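PDB 3PBK: fatty Acyl-Adenylate Ligase from Escherichia coli, which belongs to the AMP-binding enzymes of the ANL clan and holds 5'-O-[(S)-(dodecanoyloxy)(hydroxy)phosphoryl]adenosine in its pocket. Local coordinates for residues I363-G368 / R468-Q473; D489-V494 / A554-R559; V494-K499 / R559-Y564; I501-C506 / D536-H541. One frame throughout, in Å; residues are numbered along the deposited sequence.

Contact 1 ties helix 361-367 to the hairpin strand 468-470, and its W471 side chain lies about 9 Å from the bound 5'-O-[(S)-(dodecanoyloxy)(hydroxy)phosphoryl]adenosine. Contacts 2, 3 and 4 together build one small layered unit. Contacts 2 and 3, with centres about 9 Å apart, set helix 553-564 first across strand 490-494 and then against the loop that follows it. Contact 4 pairs the two remaining strands of the same sheet, and I491 O probably accepts a hydrogen bond from Q503 N (2.8 Å) to join it to contact 2. P472 CB packs 3.6 Å from A492 O, linking contact 1 to contact 2.

Contact 1 of 4, residues I363-G368 / R468-Q473; sequences ILEYQG and RNIWPQ
E365 and R468 form a buried salt bridge in which R468 NH2 stands 2.8 Å from E365 OE1. OE1 lies near the guanidinium plane, and NH2 meets it on its syn side but well out of the carboxylate plane; R468 NE adds a weak bond to the same oxygen. Bends at chi2 (89°) and chi3 (94°) bring the guanidinium beside the glutamate, the two chains pointing the same way. E365 OE2 is paired with R361 and R468 NH2 also reaches F529 O, so both charges have second partners. In the backbone, N469 N donates to E365 O at 2.9 Å.

Aromatic packing flanks this centre. R468 CB rests over the face of the Y366 ring, 3.7 Å from its centroid, while Y366 OH lies over one face of the guanidinium and I470 CD1 covers the other, which sandwiches the group and limits its rotation. L364 CD2 sits over the six-membered ring of W471, 3.7 Å from its centroid; branched leucine and broad indole suit this buried site.

As in other ANL enzymes, the 463-465/468-470 hairpin probably opens the small C-terminal domain, so this is probably part of its interface with the larger domain, through helix 361-367.

Contact 2 of 4, residues D489-V494 / A554-R559; sequences DAIAFV and AEAKKR
F493 offers one face of its ring to the backbone of K557, whose CA stands 3.6 Å from the ring centroid and 18° off the ring normal, a CH-pi contact. The start of the lysine chain continues across the rim, with K557 CG 3.5 Å from F493 CD2. On F493 a chi1 of 59° sets the ring between the backbone N and the carbonyl carbon and lays it against the helix. A flat phenyl suits this place because it can lie close against a helix backbone.

Purely apolar contacts are fewer and looser. A556 CB is 4.3 Å from both F493 CE1 and I491 CD1, and its small methyl group lets the helix come near the strand while the longer isoleucine reaches out to meet it. The axes cross at -62° and come within 8.3 Å. This is the layering of an alpha/beta domain: helix 553-564 covers the sheet face that carries I491, F493 and Q503, whereas A490 and A492 turn to the other face, against L502.

K557 carries the largest share of the contact. Beyond the F493 ring its chain stays fully extended and runs beside V494, pointing the same way, and its NZ ends 4.2 Å from V494 CG1. A long lysine suits this place, since its aliphatic stem can pack while the amine travels on past the ring.

Contact 3 of 4, residues V494-K499 / R559-Y564; sequences VTAQEK and RYQKAY
T495 OG1 lies 3.4 Å from Y560 CE1, and the end of the Q561 side chain comes up to the same hydroxyl. With OG1 anti to the backbone N (chi1 -152°), the threonine turns its polar branch to the helix; a beta-branched residue that is also polar fits between an aromatic ring and an amide. Q561 belongs to the helix but bends at chi2 (70°), which brings its amide carbon CD within 3.4 Å of A496 CB and close to the A496 backbone. A496, with nothing beyond CB, is small enough for the amide to come right up to its backbone.

Farther along, Q497 meets Y564 from the opposite direction. Its amide lies over one face of the tyrosine ring, the two planes only 3° apart and Q497 CD 3.5 Å from Y564 CZ, a flat group stacked on a flat group at the protein surface. The side chains of Q497 and Q561 slide past each other in opposite directions, their amide planes nearly perpendicular.

The loop keeps its shape through its own backbone: T495 to E498 form a type I turn, in which E498 N donates to T495 O (2.9 Å), and T495 N bonds to K499 O at 2.8 Å. The segment is the turn of a beta hairpin between strands 490-494 and 500-505, and the last turns of helix 553-564 lie against it, with Y560 reaching I501 and Q503.

Contact 4 of 4, residues I501-C506 / D536-H541; sequences ILQIQC and DLLPPH
Through its backbone N and O, I504 is bound to strand 533-538: N donates to D536 O at 2.7 Å and O accepts from L538 N at 2.6 Å. D536 N to L502 O and C506 N to L538 O (3.2 Å) complete the parallel ladder.

Q503 and D536 lie side by side, and Q503 NE2 makes a weak hydrogen bond of 3.3 Å to D536 OD2. On the other face L537 CD1 packs 4.0 Å from I504 CB, and L537 CG lies 4.1 Å from C506 SG, apolar groups that suit the face covered by helix 511-529.

P540, whose N would be the next donor in the register, has no N-H; its CD lies 3.4 Å from C506 O instead. The chain departs past Q505, whose amide is held by D489 and, weakly, by the backbone of S542 and I543.

With helix 511-529, these strands form a beta-alpha-beta crossover; strand 490-494 lies antiparallel along 500-505, and helix 553-564 packs on Q503.

Contact 1 of 4, residues I363-G368 / R468-Q473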
loop_
_atom_site.group_PDB
_atom_site.type_symbol
_atom_site.label_atom_id
_atom_site.label_comp_id
_atom_site.label_asym_id
_atom_site.label_seq_id
_atom_site.Cartn_x
_atom_site.Cartn_y
_atom_site.Cartn_z
ATOM N N ILE A 363 -8.057 -13.904 -25.967
ATOM C CA ILE A 363 -9.355 -13.255 -25.949
ATOM C C ILE A 363 -9.336 -11.979 -25.097
ATOM O O ILE A 363 -10.053 -11.021 -25.367
ATOM C CB ILE A 363 -10.450 -14.211 -25.485
ATOM C CG1 ILE A 363 -10.561 -15.366 -26.470
ATOM C CG2 ILE A 363 -11.779 -13.494 -25.390
ATOM C CD1 ILE A 363 -11.919 -15.971 -26.497
ATOM N N LEU A 364 -8.495 -11.966 -24.077
ATOM C CA LEU A 364 -8.341 -10.797 -23.227
ATOM C C LEU A 364 -7.584 -9.679 -23.960
ATOM O O LEU A 364 -8.029 -8.532 -24.026
ATOM C CB LEU A 364 -7.579 -11.201 -21.963
ATOM C CG LEU A 364 -7.470 -10.185 -20.833
ATOM C CD1 LEU A 364 -8.632 -10.389 -19.894
ATOM C CD2 LEU A 364 -6.145 -10.311 -20.084
ATOM N N GLU A 365 -6.428 -10.022 -24.511
ATOM C CA GLU A 365 -5.598 -9.047 -25.197
ATOM C C GLU A 365 -6.301 -8.433 -26.396
ATOM O O GLU A 365 -6.234 -7.225 -26.592
ATOM C CB GLU A 365 -4.271 -9.687 -25.612
ATOM C CG GLU A 365 -3.463 -10.164 -24.411
ATOM C CD GLU A 365 -2.124 -10.819 -24.758
ATOM O OE1 GLU A 365 -1.876 -11.178 -25.943
ATOM O OE2 GLU A 365 -1.319 -10.984 -23.809
ATOM N N TYR A 366 -6.992 -9.256 -27.182
ATOM C CA TYR A 366 -7.549 -8.808 -28.460
ATOM C C TYR A 366 -9.002 -8.308 -28.407
ATOM O O TYR A 366 -9.408 -7.454 -29.202
ATOM C CB TYR A 366 -7.396 -9.894 -29.527
ATOM C CG TYR A 366 -5.978 -10.076 -30.054
ATOM C CD1 TYR A 366 -5.112 -11.008 -29.481
ATOM C CD2 TYR A 366 -5.509 -9.333 -31.134
ATOM C CE1 TYR A 366 -3.817 -11.186 -29.963
ATOM C CE2 TYR A 366 -4.220 -9.508 -31.626
ATOM C CZ TYR A 366 -3.374 -10.436 -31.037
ATOM O OH TYR A 366 -2.087 -10.620 -31.512
ATOM N N GLN A 367 -9.782 -8.821 -27.466
ATOM C CA GLN A 367 -11.209 -8.496 -27.414
ATOM C C GLN A 367 -11.654 -7.980 -26.045
ATOM O O GLN A 367 -12.849 -7.839 -25.777
ATOM C CB GLN A 367 -12.034 -9.717 -27.833
ATOM C CG GLN A 367 -11.605 -10.265 -29.183
ATOM C CD GLN A 367 -12.183 -11.629 -29.483
ATOM O OE1 GLN A 367 -13.275 -11.968 -29.020
ATOM N NE2 GLN A 367 -11.457 -12.420 -30.274
ATOM N N GLY A 368 -10.679 -7.700 -25.188
ATOM C CA GLY A 368 -10.953 -7.216 -23.848
ATOM C C GLY A 368 -12.065 -7.932 -23.098
ATOM O O GLY A 368 -12.873 -7.293 -22.430
ATOM N N ARG A 468 -4.397 -4.605 -30.050
ATOM C CA ARG A 468 -4.425 -5.439 -28.853
ATOM C C ARG A 468 -3.638 -4.883 -27.671
ATOM O O ARG A 468 -2.688 -4.122 -27.839
ATOM C CB ARG A 468 -4.065 -6.903 -29.156
ATOM C CG ARG A 468 -2.668 -7.170 -29.692
ATOM C CD ARG A 468 -1.667 -7.401 -28.577
ATOM N NE ARG A 468 -1.421 -8.790 -28.173
ATOM C CZ ARG A 468 -0.446 -9.557 -28.663
ATOM N NH1 ARG A 468 0.340 -9.101 -29.631
ATOM N NH2 ARG A 468 -0.264 -10.787 -28.193
ATOM N N ASN A 469 -4.078 -5.252 -26.474
ATOM C CA ASN A 469 -3.446 -4.817 -25.241
ATOM C C ASN A 469 -2.679 -5.966 -24.618
ATOM O O ASN A 469 -3.167 -7.087 -24.598
ATOM C CB ASN A 469 -4.499 -4.343 -24.239
ATOM C CG ASN A 469 -5.558 -3.475 -24.873
ATOM O OD1 ASN A 469 -5.267 -2.404 -25.421
ATOM N ND2 ASN A 469 -6.804 -3.933 -24.801
ATOM N N ILE A 470 -1.490 -5.689 -24.093
ATOM C CA ILE A 470 -0.733 -6.699 -23.360
ATOM C C ILE A 470 -0.475 -6.247 -21.921
ATOM O O ILE A 470 -0.088 -5.104 -21.693
ATOM C CB ILE A 470 0.600 -7.002 -24.069
ATOM C CG1 ILE A 470 0.332 -7.363 -25.526
ATOM C CG2 ILE A 470 1.350 -8.130 -23.373
ATOM C CD1 ILE A 470 1.583 -7.649 -26.327
ATOM N N TRP A 471 -0.695 -7.134 -20.952
ATOM C CA TRP A 471 -0.383 -6.819 -19.557
ATOM C C TRP A 471 1.105 -6.921 -19.236
ATOM O O TRP A 471 1.654 -8.014 -19.197
ATOM C CB TRP A 471 -1.199 -7.694 -18.612
ATOM C CG TRP A 471 -2.565 -7.155 -18.421
ATOM C CD1 TRP A 471 -3.067 -6.577 -17.295
ATOM C CD2 TRP A 471 -3.602 -7.097 -19.402
ATOM N NE1 TRP A 471 -4.358 -6.176 -17.508
ATOM C CE2 TRP A 471 -4.714 -6.482 -18.795
ATOM C CE3 TRP A 471 -3.706 -7.520 -20.733
ATOM C CZ2 TRP A 471 -5.916 -6.277 -19.469
ATOM C CZ3 TRP A 471 -4.903 -7.320 -21.402
ATOM C CH2 TRP A 471 -5.993 -6.703 -20.768
ATOM N N PRO A 472 1.755 -5.776 -18.977
ATOM C CA PRO A 472 3.211 -5.702 -18.830
ATOM C C PRO A 472 3.751 -6.840 -17.979
ATOM O O PRO A 472 4.830 -7.350 -18.259
ATOM C CB PRO A 472 3.407 -4.369 -18.107
ATOM C CG PRO A 472 2.074 -4.081 -17.483
ATOM C CD PRO A 472 1.133 -4.520 -18.539
ATOM N N GLN A 473 2.990 -7.242 -16.968
ATOM C CA GLN A 473 3.417 -8.288 -16.047
ATOM C C GLN A 473 3.469 -9.682 -16.673
ATOM O O GLN A 473 4.166 -10.566 -16.157
ATOM C CB GLN A 473 2.519 -8.315 -14.805
ATOM C CG GLN A 473 1.085 -8.789 -15.062
ATOM C CD GLN A 473 0.056 -7.660 -15.063
ATOM O OE1 GLN A 473 0.295 -6.568 -15.596
ATOM N NE2 GLN A 473 -1.103 -7.926 -14.463
#

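Contact 2 of 4, residues D489-V494 / A554-R559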
loop_
_atom_site.group_PDB
_atom_site.type_symbol
_atom_site.label_atom_id
_atom_site.label_comp_id
_atom_site.label_asym_id
_atom_site.label_seq_id
_atom_site.Cartn_x
_atom_site.Cartn_y
_atom_site.Cartn_z
ATOM N N ASP A 489 12.260 -6.641 -10.511
ATOM C CA ASP A 489 13.502 -6.336 -11.202
ATOM C C ASP A 489 13.226 -5.950 -12.650
ATOM O O ASP A 489 14.004 -5.234 -13.266
ATOM C CB ASP A 489 14.446 -7.540 -11.158
ATOM C CG ASP A 489 15.165 -7.678 -9.830
ATOM O OD1 ASP A 489 15.044 -6.768 -8.971
ATOM O OD2 ASP A 489 15.860 -8.706 -9.654
ATOM N N ALA A 490 12.114 -6.431 -13.192
ATOM C CA ALA A 490 11.806 -6.211 -14.601
ATOM C C ALA A 490 10.577 -5.331 -14.799
ATOM O O ALA A 490 9.541 -5.555 -14.173
ATOM C CB ALA A 490 11.634 -7.543 -15.323
ATOM N N ILE A 491 10.722 -4.335 -15.674
ATOM C CA ILE A 491 9.661 -3.400 -16.030
ATOM C C ILE A 491 9.427 -3.408 -17.535
ATOM O O ILE A 491 10.376 -3.292 -18.321
ATOM C CB ILE A 491 10.053 -1.972 -15.700
ATOM C CG1 ILE A 491 10.455 -1.848 -14.244
ATOM C CG2 ILE A 491 8.915 -1.024 -16.019
ATOM C CD1 ILE A 491 11.245 -0.583 -13.978
ATOM N N ALA A 492 8.164 -3.525 -17.935
ATOM C CA ALA A 492 7.815 -3.478 -19.344
ATOM C C ALA A 492 6.870 -2.314 -19.640
ATOM O O ALA A 492 5.988 -1.988 -18.853
ATOM C CB ALA A 492 7.215 -4.798 -19.788
ATOM N N PHE A 493 7.084 -1.672 -20.779
ATOM C CA PHE A 493 6.198 -0.616 -21.239
ATOM C C PHE A 493 6.404 -0.393 -22.730
ATOM O O PHE A 493 7.360 -0.905 -23.322
ATOM C CB PHE A 493 6.433 0.674 -20.458
ATOM C CG PHE A 493 7.832 1.198 -20.567
ATOM C CD1 PHE A 493 8.807 0.804 -19.668
ATOM C CD2 PHE A 493 8.174 2.091 -21.569
ATOM C CE1 PHE A 493 10.096 1.291 -19.767
ATOM C CE2 PHE A 493 9.457 2.573 -21.674
ATOM C CZ PHE A 493 10.419 2.174 -20.772
ATOM N N VAL A 494 5.497 0.358 -23.341
ATOM C CA VAL A 494 5.627 0.655 -24.757
ATOM C C VAL A 494 5.996 2.117 -24.970
ATOM O O VAL A 494 5.384 3.020 -24.404
ATOM C CB VAL A 494 4.358 0.284 -25.557
ATOM C CG1 VAL A 494 3.124 0.922 -24.949
ATOM C CG2 VAL A 494 4.517 0.679 -27.007
ATOM N N ALA A 554 4.915 3.507 -15.386
ATOM C CA ALA A 554 4.596 4.710 -16.138
ATOM C C ALA A 554 5.702 5.755 -15.999
ATOM O O ALA A 554 6.008 6.486 -16.949
ATOM C CB ALA A 554 3.265 5.277 -15.692
ATOM N N GLU A 555 6.305 5.816 -14.815
ATOM C CA GLU A 555 7.382 6.763 -14.566
ATOM C C GLU A 555 8.611 6.401 -15.396
ATOM O O GLU A 555 9.209 7.258 -16.043
ATOM C CB GLU A 555 7.698 6.828 -13.066
ATOM C CG GLU A 555 8.973 7.583 -12.704
ATOM C CD GLU A 555 9.007 9.016 -13.235
ATOM O OE1 GLU A 555 7.928 9.583 -13.540
ATOM O OE2 GLU A 555 10.128 9.576 -13.336
ATOM N N ALA A 556 8.969 5.123 -15.391
ATOM C CA ALA A 556 10.069 4.637 -16.213
ATOM C C ALA A 556 9.804 4.882 -17.697
ATOM O O ALA A 556 10.734 5.157 -18.460
ATOM C CB ALA A 556 10.314 3.161 -15.953
ATOM N N LYS A 557 8.539 4.782 -18.102
ATOM C CA LYS A 557 8.146 4.990 -19.496
ATOM C C LYS A 557 8.471 6.402 -19.983
ATOM O O LYS A 557 8.860 6.599 -21.132
ATOM C CB LYS A 557 6.652 4.691 -19.691
ATOM C CG LYS A 557 6.125 4.931 -21.112
ATOM C CD LYS A 557 4.642 4.582 -21.242
ATOM C CE LYS A 557 4.122 4.913 -22.645
ATOM N NZ LYS A 557 2.698 4.499 -22.872
ATOM N N LYS A 558 8.307 7.387 -19.109
ATOM C CA LYS A 558 8.575 8.769 -19.488
ATOM C C LYS A 558 10.048 9.111 -19.336
ATOM O O LYS A 558 10.618 9.777 -20.192
ATOM C CB LYS A 558 7.675 9.744 -18.719
ATOM C CG LYS A 558 6.346 10.019 -19.449
ATOM C CD LYS A 558 5.585 8.716 -19.807
ATOM C CE LYS A 558 4.646 8.866 -21.026
ATOM N NZ LYS A 558 5.342 8.682 -22.346
ATOM N N ARG A 559 10.664 8.646 -18.257
ATOM C CA ARG A 559 12.108 8.767 -18.110
ATOM C C ARG A 559 12.796 8.380 -19.406
ATOM O O ARG A 559 13.674 9.093 -19.899
ATOM C CB ARG A 559 12.608 7.828 -17.025
ATOM C CG ARG A 559 12.925 8.479 -15.721
ATOM C CD ARG A 559 13.850 7.581 -14.933
ATOM N NE ARG A 559 13.787 7.893 -13.514
ATOM C CZ ARG A 559 12.992 7.271 -12.652
ATOM N NH1 ARG A 559 12.200 6.283 -13.068
ATOM N NH2 ARG A 559 13.001 7.630 -11.375
#

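Contact 3 of 4, residues V494-K499 / R559-Y564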
loop_
_atom_site.group_PDB
_atom_site.type_symbol
_atom_site.label_atom_id
_atom_site.label_comp_id
_atom_site.label_asym_id
_atom_site.label_seq_id
_atom_site.Cartn_x
_atom_site.Cartn_y
_atom_site.Cartn_z
ATOM N N VAL A 494 5.497 0.358 -23.341
ATOM C CA VAL A 494 5.627 0.655 -24.757
ATOM C C VAL A 494 5.996 2.117 -24.970
ATOM O O VAL A 494 5.384 3.020 -24.404
ATOM C CB VAL A 494 4.358 0.284 -25.557
ATOM C CG1 VAL A 494 3.124 0.922 -24.949
ATOM C CG2 VAL A 494 4.517 0.679 -27.007
ATOM N N THR A 495 7.027 2.334 -25.778
ATOM C CA THR A 495 7.505 3.672 -26.081
ATOM C C THR A 495 6.488 4.404 -26.951
ATOM O O THR A 495 5.581 3.789 -27.511
ATOM C CB THR A 495 8.880 3.613 -26.767
ATOM O OG1 THR A 495 9.598 4.813 -26.480
ATOM C CG2 THR A 495 8.750 3.435 -28.269
ATOM N N ALA A 496 6.612 5.719 -27.050
ATOM C CA ALA A 496 5.654 6.483 -27.841
ATOM C C ALA A 496 5.823 6.220 -29.337
ATOM O O ALA A 496 4.952 6.562 -30.130
ATOM C CB ALA A 496 5.759 7.966 -27.532
ATOM N N GLN A 497 6.947 5.611 -29.715
ATOM C CA GLN A 497 7.188 5.193 -31.103
ATOM C C GLN A 497 6.670 3.774 -31.345
ATOM O O GLN A 497 6.972 3.147 -32.369
ATOM C CB GLN A 497 8.679 5.274 -31.455
ATOM C CG GLN A 497 9.258 6.695 -31.471
ATOM C CD GLN A 497 9.518 7.255 -30.078
ATOM O OE1 GLN A 497 9.003 8.314 -29.724
ATOM N NE2 GLN A 497 10.325 6.545 -29.284
ATOM N N GLU A 498 5.899 3.283 -30.377
ATOM C CA GLU A 498 5.320 1.945 -30.409
ATOM C C GLU A 498 6.336 0.795 -30.347
ATOM O O GLU A 498 6.035 -0.316 -30.777
ATOM C CB GLU A 498 4.391 1.785 -31.616
ATOM C CG GLU A 498 2.992 2.362 -31.402
ATOM C CD GLU A 498 1.992 1.890 -32.459
ATOM O OE1 GLU A 498 0.899 1.408 -32.072
ATOM O OE2 GLU A 498 2.304 1.992 -33.674
ATOM N N LYS A 499 7.524 1.057 -29.804
ATOM C CA LYS A 499 8.521 0.008 -29.576
ATOM C C LYS A 499 8.429 -0.464 -28.130
ATOM O O LYS A 499 8.429 0.352 -27.213
ATOM C CB LYS A 499 9.937 0.524 -29.847
ATOM C CG LYS A 499 10.076 1.395 -31.098
ATOM C CD LYS A 499 9.904 0.590 -32.381
ATOM C CE LYS A 499 10.472 1.336 -33.584
ATOM N NZ LYS A 499 10.865 0.411 -34.695
ATOM N N ARG A 559 10.664 8.646 -18.257
ATOM C CA ARG A 559 12.108 8.767 -18.110
ATOM C C ARG A 559 12.796 8.380 -19.406
ATOM O O ARG A 559 13.674 9.093 -19.899
ATOM C CB ARG A 559 12.608 7.828 -17.025
ATOM C CG ARG A 559 12.925 8.479 -15.721
ATOM C CD ARG A 559 13.850 7.581 -14.933
ATOM N NE ARG A 559 13.787 7.893 -13.514
ATOM C CZ ARG A 559 12.992 7.271 -12.652
ATOM N NH1 ARG A 559 12.200 6.283 -13.068
ATOM N NH2 ARG A 559 13.001 7.630 -11.375
ATOM N N TYR A 560 12.394 7.224 -19.935
ATOM C CA TYR A 560 12.933 6.689 -21.176
ATOM C C TYR A 560 12.582 7.599 -22.357
ATOM O O TYR A 560 13.450 7.929 -23.166
ATOM C CB TYR A 560 12.408 5.265 -21.403
ATOM C CG TYR A 560 12.841 4.630 -22.713
ATOM C CD1 TYR A 560 12.245 4.998 -23.920
ATOM C CD2 TYR A 560 13.834 3.654 -22.741
ATOM C CE1 TYR A 560 12.636 4.426 -25.116
ATOM C CE2 TYR A 560 14.229 3.071 -23.935
ATOM C CZ TYR A 560 13.629 3.464 -25.123
ATOM O OH TYR A 560 14.016 2.890 -26.320
ATOM N N GLN A 561 11.313 8.003 -22.443
ATOM C CA GLN A 561 10.827 8.898 -23.500
ATOM C C GLN A 561 11.576 10.229 -23.540
ATOM O O GLN A 561 12.073 10.645 -24.589
ATOM C CB GLN A 561 9.339 9.187 -23.301
ATOM C CG GLN A 561 8.626 9.586 -24.571
ATOM C CD GLN A 561 8.501 8.414 -25.518
ATOM O OE1 GLN A 561 9.270 8.290 -26.480
ATOM N NE2 GLN A 561 7.551 7.519 -25.230
ATOM N N LYS A 562 11.618 10.907 -22.395
ATOM C CA LYS A 562 12.410 12.120 -22.228
ATOM C C LYS A 562 13.878 11.887 -22.618
ATOM O O LYS A 562 14.475 12.697 -23.330
ATOM C CB LYS A 562 12.271 12.652 -20.788
ATOM C CG LYS A 562 13.590 12.988 -20.082
ATOM C CD LYS A 562 13.438 12.940 -18.550
ATOM C CE LYS A 562 14.734 12.482 -17.843
ATOM N NZ LYS A 562 14.495 12.023 -16.433
ATOM N N ALA A 563 14.449 10.774 -22.169
ATOM C CA ALA A 563 15.824 10.425 -22.514
ATOM C C ALA A 563 16.037 10.320 -24.028
ATOM O O ALA A 563 16.979 10.891 -24.584
ATOM C CB ALA A 563 16.217 9.119 -21.841
ATOM N N TYR A 564 15.154 9.577 -24.684
ATOM C CA TYR A 564 15.268 9.278 -26.109
ATOM C C TYR A 564 15.103 10.524 -26.991
ATOM O O TYR A 564 15.656 10.588 -28.092
ATOM C CB TYR A 564 14.266 8.170 -26.470
ATOM C CG TYR A 564 13.832 8.068 -27.919
ATOM C CD1 TYR A 564 13.011 9.041 -28.497
ATOM C CD2 TYR A 564 14.187 6.966 -28.691
ATOM C CE1 TYR A 564 12.595 8.935 -29.816
ATOM C CE2 TYR A 564 13.772 6.846 -30.009
ATOM C CZ TYR A 564 12.977 7.832 -30.569
ATOM O OH TYR A 564 12.562 7.711 -31.882
#

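Contact 4 of 4, residues I501-C506 / D536-H541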
loop_
_atom_site.group_PDB
_atom_site.type_symbol
_atom_site.label_atom_id
_atom_site.label_comp_id
_atom_site.label_asym_id
_atom_site.label_seq_id
_atom_site.Cartn_x
_atom_site.Cartn_y
_atom_site.Cartn_z
ATOM N N ILE A 501 9.728 -1.807 -24.737
ATOM C CA ILE A 501 10.985 -1.936 -24.017
ATOM C C ILE A 501 10.786 -2.756 -22.752
ATOM O O ILE A 501 9.790 -2.594 -22.053
ATOM C CB ILE A 501 11.594 -0.555 -23.656
ATOM C CG1 ILE A 501 12.055 0.183 -24.911
ATOM C CG2 ILE A 501 12.754 -0.702 -22.689
ATOM C CD1 ILE A 501 11.169 1.333 -25.288
ATOM N N LEU A 502 11.724 -3.652 -22.473
ATOM C CA LEU A 502 11.768 -4.335 -21.188
ATOM C C LEU A 502 13.057 -3.968 -20.457
ATOM O O LEU A 502 14.147 -4.340 -20.890
ATOM C CB LEU A 502 11.716 -5.846 -21.382
ATOM C CG LEU A 502 11.937 -6.731 -20.152
ATOM C CD1 LEU A 502 10.820 -6.555 -19.150
ATOM C CD2 LEU A 502 12.029 -8.181 -20.568
ATOM N N GLN A 503 12.938 -3.239 -19.349
ATOM C CA GLN A 503 14.106 -2.887 -18.562
ATOM C C GLN A 503 14.297 -3.889 -17.433
ATOM O O GLN A 503 13.342 -4.298 -16.788
ATOM C CB GLN A 503 13.978 -1.472 -18.017
ATOM C CG GLN A 503 13.598 -0.457 -19.068
ATOM C CD GLN A 503 13.861 0.969 -18.628
ATOM O OE1 GLN A 503 13.317 1.445 -17.628
ATOM N NE2 GLN A 503 14.702 1.667 -19.383
ATOM N N ILE A 504 15.539 -4.303 -17.223
ATOM C CA ILE A 504 15.873 -5.252 -16.167
ATOM C C ILE A 504 17.068 -4.741 -15.364
ATOM O O ILE A 504 18.163 -4.554 -15.901
ATOM C CB ILE A 504 16.210 -6.652 -16.727
ATOM C CG1 ILE A 504 15.104 -7.145 -17.658
ATOM C CG2 ILE A 504 16.430 -7.641 -15.596
ATOM C CD1 ILE A 504 15.358 -8.521 -18.222
ATOM N N GLN A 505 16.844 -4.497 -14.080
ATOM C CA GLN A 505 17.920 -4.119 -13.191
ATOM C C GLN A 505 18.439 -5.412 -12.616
ATOM O O GLN A 505 17.662 -6.211 -12.101
ATOM C CB GLN A 505 17.410 -3.199 -12.083
ATOM C CG GLN A 505 16.472 -3.866 -11.104
ATOM C CD GLN A 505 16.107 -2.956 -9.951
ATOM O OE1 GLN A 505 16.230 -1.731 -10.051
ATOM N NE2 GLN A 505 15.652 -3.549 -8.845
ATOM N N CYS A 506 19.745 -5.633 -12.722
ATOM C CA CYS A 506 20.319 -6.905 -12.300
ATOM C C CYS A 506 21.796 -6.823 -11.931
ATOM O O CYS A 506 22.507 -5.891 -12.320
ATOM C CB CYS A 506 20.155 -7.928 -13.412
ATOM S SG CYS A 506 21.050 -7.419 -14.881
ATOM N N ASP A 536 16.708 -4.143 -21.886
ATOM C CA ASP A 536 17.583 -3.112 -21.335
ATOM C C ASP A 536 18.153 -3.570 -20.013
ATOM O O ASP A 536 17.462 -3.516 -19.004
ATOM C CB ASP A 536 16.793 -1.828 -21.087
ATOM C CG ASP A 536 17.315 -0.647 -21.883
ATOM O OD1 ASP A 536 18.120 -0.873 -22.817
ATOM O OD2 ASP A 536 16.921 0.507 -21.560
ATOM N N LEU A 537 19.404 -4.022 -20.002
ATOM C CA LEU A 537 20.034 -4.426 -18.741
ATOM C C LEU A 537 20.585 -3.218 -17.983
ATOM O O LEU A 537 21.464 -2.516 -18.479
ATOM C CB LEU A 537 21.121 -5.481 -18.984
ATOM C CG LEU A 537 20.664 -6.946 -18.886
ATOM C CD1 LEU A 537 19.237 -7.118 -19.356
ATOM C CD2 LEU A 537 21.578 -7.901 -19.636
ATOM N N LEU A 538 20.053 -2.968 -16.789
ATOM C CA LEU A 538 20.469 -1.821 -15.985
ATOM C C LEU A 538 21.230 -2.258 -14.746
ATOM O O LEU A 538 21.275 -3.444 -14.414
ATOM C CB LEU A 538 19.263 -0.998 -15.543
ATOM C CG LEU A 538 18.232 -0.591 -16.590
ATOM C CD1 LEU A 538 17.272 0.436 -15.998
ATOM C CD2 LEU A 538 18.918 -0.058 -17.829
ATOM N N PRO A 539 21.831 -1.288 -14.050
ATOM C CA PRO A 539 22.527 -1.535 -12.785
ATOM C C PRO A 539 21.525 -1.608 -11.638
ATOM O O PRO A 539 20.427 -1.068 -11.753
ATOM C CB PRO A 539 23.396 -0.289 -12.619
ATOM C CG PRO A 539 23.238 0.505 -13.900
ATOM C CD PRO A 539 21.939 0.116 -14.470
ATOM N N PRO A 540 21.885 -2.280 -10.539
ATOM C CA PRO A 540 20.968 -2.272 -9.401
ATOM C C PRO A 540 21.382 -1.210 -8.395
ATOM O O PRO A 540 22.575 -0.915 -8.280
ATOM C CB PRO A 540 21.185 -3.656 -8.807
ATOM C CG PRO A 540 22.680 -3.859 -8.976
ATOM C CD PRO A 540 23.047 -3.154 -10.291
ATOM N N HIS A 541 20.417 -0.604 -7.716
ATOM C CA HIS A 541 19.015 -0.710 -8.086
ATOM C C HIS A 541 18.722 0.587 -8.821
ATOM O O HIS A 541 18.842 1.677 -8.259
ATOM C CB HIS A 541 18.120 -0.874 -6.849
ATOM C CG HIS A 541 18.429 0.089 -5.738
ATOM N ND1 HIS A 541 19.648 0.119 -5.090
ATOM C CD2 HIS A 541 17.669 1.047 -5.149
ATOM C CE1 HIS A 541 19.630 1.059 -4.162
ATOM N NE2 HIS A 541 18.441 1.635 -4.175
#